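GCN5-related N-acetyltransferase (Anabaena variabilis, PDB 2OZG) binds coenzyme A and probably transfers acetyl groups as a GNAT-family N-acetyltransferase, possibly acting on aminoglycosides. Local coordinates at residues R289-V293 / D316-N322; V306-L310 / K380-F385. All coordinates share one frame; numbering follows the deposited sequence.

Contact 1 of 2, residues R289-V293 / D316-N322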
loop_
_atom_site.group_PDB
_atom_site.type_symbol
_atom_site.label_atom_id
_atom_site.label_comp_id
_atom_site.label_asym_id
_atom_site.label_seq_id
_atom_site.Cartn_x
_atom_site.Cartn_y
_atom_site.Cartn_z
ATOM N N ARG A 289 -22.270 -31.507 8.508
ATOM C CA ARG A 289 -23.184 -32.392 7.869
ATOM C C ARG A 289 -23.848 -33.219 8.961
ATOM O O ARG A 289 -23.164 -33.835 9.807
ATOM C CB ARG A 289 -22.447 -33.315 6.883
ATOM C CG ARG A 289 -23.282 -33.649 5.580
ATOM C CD ARG A 289 -24.471 -34.553 5.766
ATOM N NE ARG A 289 -25.093 -34.793 4.460
ATOM C CZ ARG A 289 -26.172 -35.532 4.268
ATOM N NH1 ARG A 289 -26.787 -36.112 5.298
ATOM N NH2 ARG A 289 -26.673 -35.647 3.056
ATOM N N ILE A 290 -25.171 -33.205 8.990
ATOM C CA ILE A 290 -25.912 -34.138 9.855
ATOM C C ILE A 290 -25.910 -35.471 9.134
ATOM O O ILE A 290 -26.597 -35.655 8.138
ATOM C CB ILE A 290 -27.346 -33.665 10.087
ATOM C CG1 ILE A 290 -27.341 -32.265 10.727
ATOM C CG2 ILE A 290 -28.156 -34.726 10.874
ATOM C CD1 ILE A 290 -27.099 -32.186 12.231
ATOM N N VAL A 291 -25.090 -36.392 9.616
ATOM C CA VAL A 291 -24.961 -37.698 8.998
ATOM C C VAL A 291 -26.109 -38.653 9.412
ATOM O O VAL A 291 -26.646 -39.422 8.584
ATOM C CB VAL A 291 -23.597 -38.319 9.337
ATOM C CG1 VAL A 291 -23.472 -39.732 8.739
ATOM C CG2 VAL A 291 -22.457 -37.417 8.843
ATOM N N ASN A 292 -26.475 -38.587 10.697
ATOM C CA ASN A 292 -27.613 -39.350 11.254
ATOM C C ASN A 292 -28.524 -38.431 12.085
ATOM O O ASN A 292 -28.134 -37.946 13.149
ATOM C CB ASN A 292 -27.125 -40.521 12.070
ATOM C CG ASN A 292 -28.250 -41.444 12.447
ATOM O OD1 ASN A 292 -29.175 -41.080 13.177
ATOM N ND2 ASN A 292 -28.204 -42.630 11.906
ATOM N N VAL A 293 -29.705 -38.142 11.574
ATOM C CA VAL A 293 -30.584 -37.196 12.253
ATOM C C VAL A 293 -30.910 -37.599 13.676
ATOM O O VAL A 293 -30.813 -36.780 14.581
ATOM C CB VAL A 293 -31.935 -36.965 11.448
ATOM C CG1 VAL A 293 -33.000 -36.234 12.268
ATOM C CG2 VAL A 293 -31.660 -36.187 10.199
ATOM N N ASP A 316 -33.303 -35.501 2.737
ATOM C CA ASP A 316 -31.874 -35.874 2.582
ATOM C C ASP A 316 -31.828 -36.724 1.326
ATOM O O ASP A 316 -32.267 -37.893 1.333
ATOM C CB ASP A 316 -31.346 -36.668 3.762
ATOM C CG ASP A 316 -29.857 -36.846 3.735
ATOM O OD1 ASP A 316 -29.230 -36.833 2.651
ATOM O OD2 ASP A 316 -29.283 -36.998 4.830
ATOM N N ASP A 317 -31.274 -36.155 0.275
ATOM C CA ASP A 317 -31.213 -36.815 -1.011
ATOM C C ASP A 317 -30.048 -37.827 -1.120
ATOM O O ASP A 317 -29.944 -38.524 -2.127
ATOM C CB ASP A 317 -31.081 -35.759 -2.114
ATOM C CG ASP A 317 -29.730 -35.022 -2.073
ATOM O OD1 ASP A 317 -29.160 -34.871 -0.964
ATOM O OD2 ASP A 317 -29.251 -34.550 -3.136
ATOM N N LEU A 318 -29.166 -37.879 -0.112
ATOM C CA LEU A 318 -28.003 -38.776 -0.124
ATOM C C LEU A 318 -28.177 -39.967 0.799
ATOM O O LEU A 318 -27.954 -41.099 0.405
ATOM C CB LEU A 318 -26.747 -38.014 0.293
ATOM C CG LEU A 318 -25.430 -38.811 0.244
ATOM C CD1 LEU A 318 -25.157 -39.269 -1.188
ATOM C CD2 LEU A 318 -24.251 -38.036 0.794
ATOM N N LEU A 319 -28.535 -39.692 2.043
ATOM C CA LEU A 319 -28.692 -40.718 3.071
ATOM C C LEU A 319 -30.169 -40.903 3.426
ATOM O O LEU A 319 -30.713 -40.227 4.289
ATOM C CB LEU A 319 -27.834 -40.366 4.289
ATOM C CG LEU A 319 -26.344 -40.188 3.946
ATOM C CD1 LEU A 319 -25.548 -39.689 5.147
ATOM C CD2 LEU A 319 -25.673 -41.442 3.407
ATOM N N ALA A 320 -30.806 -41.823 2.716
ATOM C CA ALA A 320 -32.226 -42.102 2.839
ATOM C C ALA A 320 -32.756 -42.263 4.263
ATOM O O ALA A 320 -33.895 -41.924 4.506
ATOM C CB ALA A 320 -32.587 -43.340 2.033
ATOM N N THR A 321 -31.974 -42.798 5.191
ATOM C CA THR A 321 -32.467 -42.948 6.577
ATOM C C THR A 321 -32.777 -41.638 7.310
ATOM O O THR A 321 -33.394 -41.644 8.369
ATOM C CB THR A 321 -31.468 -43.742 7.453
ATOM O OG1 THR A 321 -30.250 -43.011 7.578
ATOM C CG2 THR A 321 -31.205 -45.144 6.856
ATOM N N ASN A 322 -32.302 -40.513 6.791
ATOM C CA ASN A 322 -32.546 -39.219 7.366
ATOM C C ASN A 322 -33.747 -38.477 6.719
ATOM O O ASN A 322 -34.151 -37.377 7.147
ATOM C CB ASN A 322 -31.323 -38.334 7.100
ATOM C CG ASN A 322 -30.089 -38.741 7.892
ATOM O OD1 ASN A 322 -30.188 -39.301 8.960
ATOM N ND2 ASN A 322 -28.925 -38.408 7.366
HETATM O O HOH W 1 -27.470 -34.203 0.659
HETATM O O HOH W 2 -31.846 -40.632 11.486
#

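Contact 2 of 2, residues V306-L310 / K380-F385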
loop_
_atom_site.group_PDB
_atom_site.type_symbol
_atom_site.label_atom_id
_atom_site.label_comp_id
_atom_site.label_asym_id
_atom_site.label_seq_id
_atom_site.Cartn_x
_atom_site.Cartn_y
_atom_site.Cartn_z
ATOM N N VAL A 306 -36.449 -26.352 29.279
ATOM C CA VAL A 306 -37.197 -26.536 28.055
ATOM C C VAL A 306 -37.925 -27.891 28.063
ATOM O O VAL A 306 -37.348 -28.941 28.365
ATOM C CB VAL A 306 -36.271 -26.414 26.837
ATOM C CG1 VAL A 306 -37.024 -26.721 25.557
ATOM C CG2 VAL A 306 -35.611 -24.999 26.793
ATOM N N GLU A 307 -39.221 -27.868 27.789
ATOM C CA GLU A 307 -39.954 -29.118 27.650
ATOM C C GLU A 307 -40.780 -28.918 26.390
ATOM O O GLU A 307 -41.746 -28.138 26.388
ATOM C CB GLU A 307 -40.791 -29.434 28.883
ATOM C CG GLU A 307 -41.437 -30.808 28.825
ATOM C CD GLU A 307 -42.171 -31.183 30.119
ATOM O OE1 GLU A 307 -41.822 -30.642 31.193
ATOM O OE2 GLU A 307 -43.097 -32.011 30.057
ATOM N N ALA A 308 -40.397 -29.601 25.316
ATOM C CA ALA A 308 -41.076 -29.415 24.048
ATOM C C ALA A 308 -40.911 -30.582 23.140
ATOM O O ALA A 308 -39.905 -31.276 23.188
ATOM C CB ALA A 308 -40.539 -28.206 23.350
ATOM N N GLU A 309 -41.905 -30.757 22.280
ATOM C CA GLU A 309 -41.893 -31.764 21.262
ATOM C C GLU A 309 -41.906 -31.042 19.896
ATOM O O GLU A 309 -42.851 -30.323 19.578
ATOM C CB GLU A 309 -43.125 -32.593 21.442
ATOM C CG GLU A 309 -43.124 -33.902 20.799
ATOM C CD GLU A 309 -44.381 -34.666 21.179
ATOM O OE1 GLU A 309 -45.407 -34.472 20.497
ATOM O OE2 GLU A 309 -44.330 -35.467 22.145
ATOM N N LEU A 310 -40.869 -31.213 19.107
ATOM C CA LEU A 310 -40.813 -30.577 17.806
ATOM C C LEU A 310 -40.980 -31.617 16.710
ATOM O O LEU A 310 -40.225 -32.582 16.662
ATOM C CB LEU A 310 -39.478 -29.777 17.635
ATOM C CG LEU A 310 -39.301 -28.981 16.338
ATOM C CD1 LEU A 310 -40.431 -27.992 16.096
ATOM C CD2 LEU A 310 -37.992 -28.268 16.381
ATOM N N LYS A 380 -41.030 -23.512 19.543
ATOM C CA LYS A 380 -40.450 -24.700 20.133
ATOM C C LYS A 380 -39.001 -24.871 19.663
ATOM O O LYS A 380 -38.099 -25.050 20.486
ATOM C CB LYS A 380 -41.323 -25.918 19.833
ATOM C CG LYS A 380 -42.659 -25.810 20.458
ATOM C CD LYS A 380 -43.484 -27.095 20.344
ATOM C CE LYS A 380 -43.770 -27.506 18.870
ATOM N NZ LYS A 380 -44.891 -28.513 18.805
ATOM N N ALA A 381 -38.756 -24.740 18.367
ATOM C CA ALA A 381 -37.383 -24.838 17.863
ATOM C C ALA A 381 -36.451 -23.754 18.410
ATOM O O ALA A 381 -35.274 -24.001 18.620
ATOM C CB ALA A 381 -37.360 -24.783 16.404
ATOM N N THR A 382 -36.971 -22.561 18.633
ATOM C CA THR A 382 -36.149 -21.501 19.181
ATOM C C THR A 382 -35.727 -21.857 20.591
ATOM O O THR A 382 -34.577 -21.676 20.952
ATOM C CB THR A 382 -36.916 -20.169 19.180
ATOM O OG1 THR A 382 -37.289 -19.864 17.850
ATOM C CG2 THR A 382 -36.101 -19.045 19.719
ATOM N N GLN A 383 -36.663 -22.385 21.369
ATOM C CA GLN A 383 -36.389 -22.759 22.743
ATOM C C GLN A 383 -35.374 -23.913 22.802
ATOM O O GLN A 383 -34.415 -23.884 23.596
ATOM C CB GLN A 383 -37.698 -23.197 23.425
ATOM C CG GLN A 383 -38.719 -22.049 23.600
ATOM C CD GLN A 383 -40.079 -22.532 24.038
ATOM O OE1 GLN A 383 -40.410 -23.705 23.849
ATOM N NE2 GLN A 383 -40.897 -21.629 24.580
ATOM N N ILE A 384 -35.589 -24.918 21.951
ATOM C CA ILE A 384 -34.717 -26.123 21.898
ATOM C C ILE A 384 -33.274 -25.838 21.506
ATOM O O ILE A 384 -32.320 -26.353 22.139
ATOM C CB ILE A 384 -35.317 -27.182 20.926
ATOM C CG1 ILE A 384 -36.628 -27.728 21.488
ATOM C CG2 ILE A 384 -34.392 -28.374 20.669
ATOM C CD1 ILE A 384 -37.447 -28.561 20.517
ATOM N N PHE A 385 -33.103 -25.054 20.442
ATOM C CA PHE A 385 -31.756 -24.894 19.854
ATOM C C PHE A 385 -30.996 -23.650 20.251
ATOM O O PHE A 385 -29.906 -23.441 19.758
ATOM C CB PHE A 385 -31.820 -25.002 18.317
ATOM C CG PHE A 385 -32.251 -26.376 17.841
ATOM C CD1 PHE A 385 -31.342 -27.445 17.867
ATOM C CD2 PHE A 385 -33.531 -26.587 17.352
ATOM C CE1 PHE A 385 -31.744 -28.725 17.484
ATOM C CE2 PHE A 385 -33.958 -27.888 16.960
ATOM C CZ PHE A 385 -33.054 -28.935 17.025
#

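Contact 1 of 2, residues R289-V293 / D316-N322
Arg289 meets Asp316 end-on in a two-pronged salt bridge: NH1 reaches OD2 at 2.7 Å and NH2 reaches OD1 at 2.8 Å, both on the syn sides of a carboxylate whose plane is turned 41° from the guanidinium. The arginine chain bends at chi2 (-70°) and then runs out straight, which brings its end to the aspartate; NH1 also bonds back to Ile290 O. Further hydrogen bonds hold the carboxylate. OD1 accepts from Leu318 N, closing an Asx turn at the start of the loop, and from Leu319 N, which extends it to an Asx motif, while OD2 takes Asn322 ND2 at 2.9 Å from the face opposite Arg289 NH1. The Asn322 amide is thereby fixed in rotation, for its ND2 also donates to Val291 O (2.8 Å, from above the carbonyl plane) and its OD1 accepts from Val293 N (2.9 Å). Apolar contact is slighter: Leu319 CD1 touches Val291 CG1 at 4.1 Å. Leu318 CB makes van der Waals contact with Arg289 NH2. Asn292, the N-cap of helix 293-299, accepts from Lys295 N with its OD1. Helix 96-110 of the coenzyme A-binding GNAT domain packs against Arg289, Val291 and both leucines, whereas Ile349 of helix 349-357 touches Arg289, Val293 and Asp316.

Contact 2 of 2, residues V306-L310 / K380-F385
Leu310 reaches the helix with its CD2 methyl, which rests on Ala381 CB at 3.5 Å and meets the edge of the Phe385 ring at CE2, 4.1 Å away. With CG anti to the backbone N (chi1 -177°), the side chain extends toward the helix and CD2 makes the close approach. Ile384 CD1 fits against Leu310 CB at 3.7 Å and also touches Ala308 CB, while its CG2 lies over the centre of one face of the Phe385 ring. Farther along, Val306 brings CG1 to Ile384 CG1 (4.2 Å) and CG2 to the backbone O of Gln383. This is helix-on-sheet packing within the sterol carrier protein domain: segment 380-385 of helix 375-385 crosses strand 308-310 at -113°, the two short axes 8.6 Å apart at closest approach. At the polar border, Lys380 bends at chi3 so that NZ meets Glu309 O at 2.8 Å, nearly in line with the carbonyl; Glu344 gives the ammonium a salt bridge. A methionine in its place would probably leave the Glu309 carbonyl without this donor and Glu344 without its charged mate. Beside it in the sheet, strand 324-331 holds Ala308 and Leu310 through backbone bonds with Val330 and Leu328, and Gln383 NE2 bonds to Leu304 O of the second subunit.

Overall arrangement
From the N terminus the chain first builds the coenzyme A-binding GNAT domain and the second GNAT region, then leaves strand 279-290 through 289-293 and enters helix 293-299. Segment 306-310 follows, leading into strand 308-315, and at its far end 316-322 turns back to close contact 1, a loop of 22 intervening residues. Contact 2 closes much later, when helix 375-385 returns over 306-310 after 69 residues. The two loops therefore cross, sharing strand 308-315. Contact 1 ties the GNAT part to the sterol carrier protein domain, whereas contact 2 joins sheet and last helix inside that domain, its centre about 22 Å from that of contact 1.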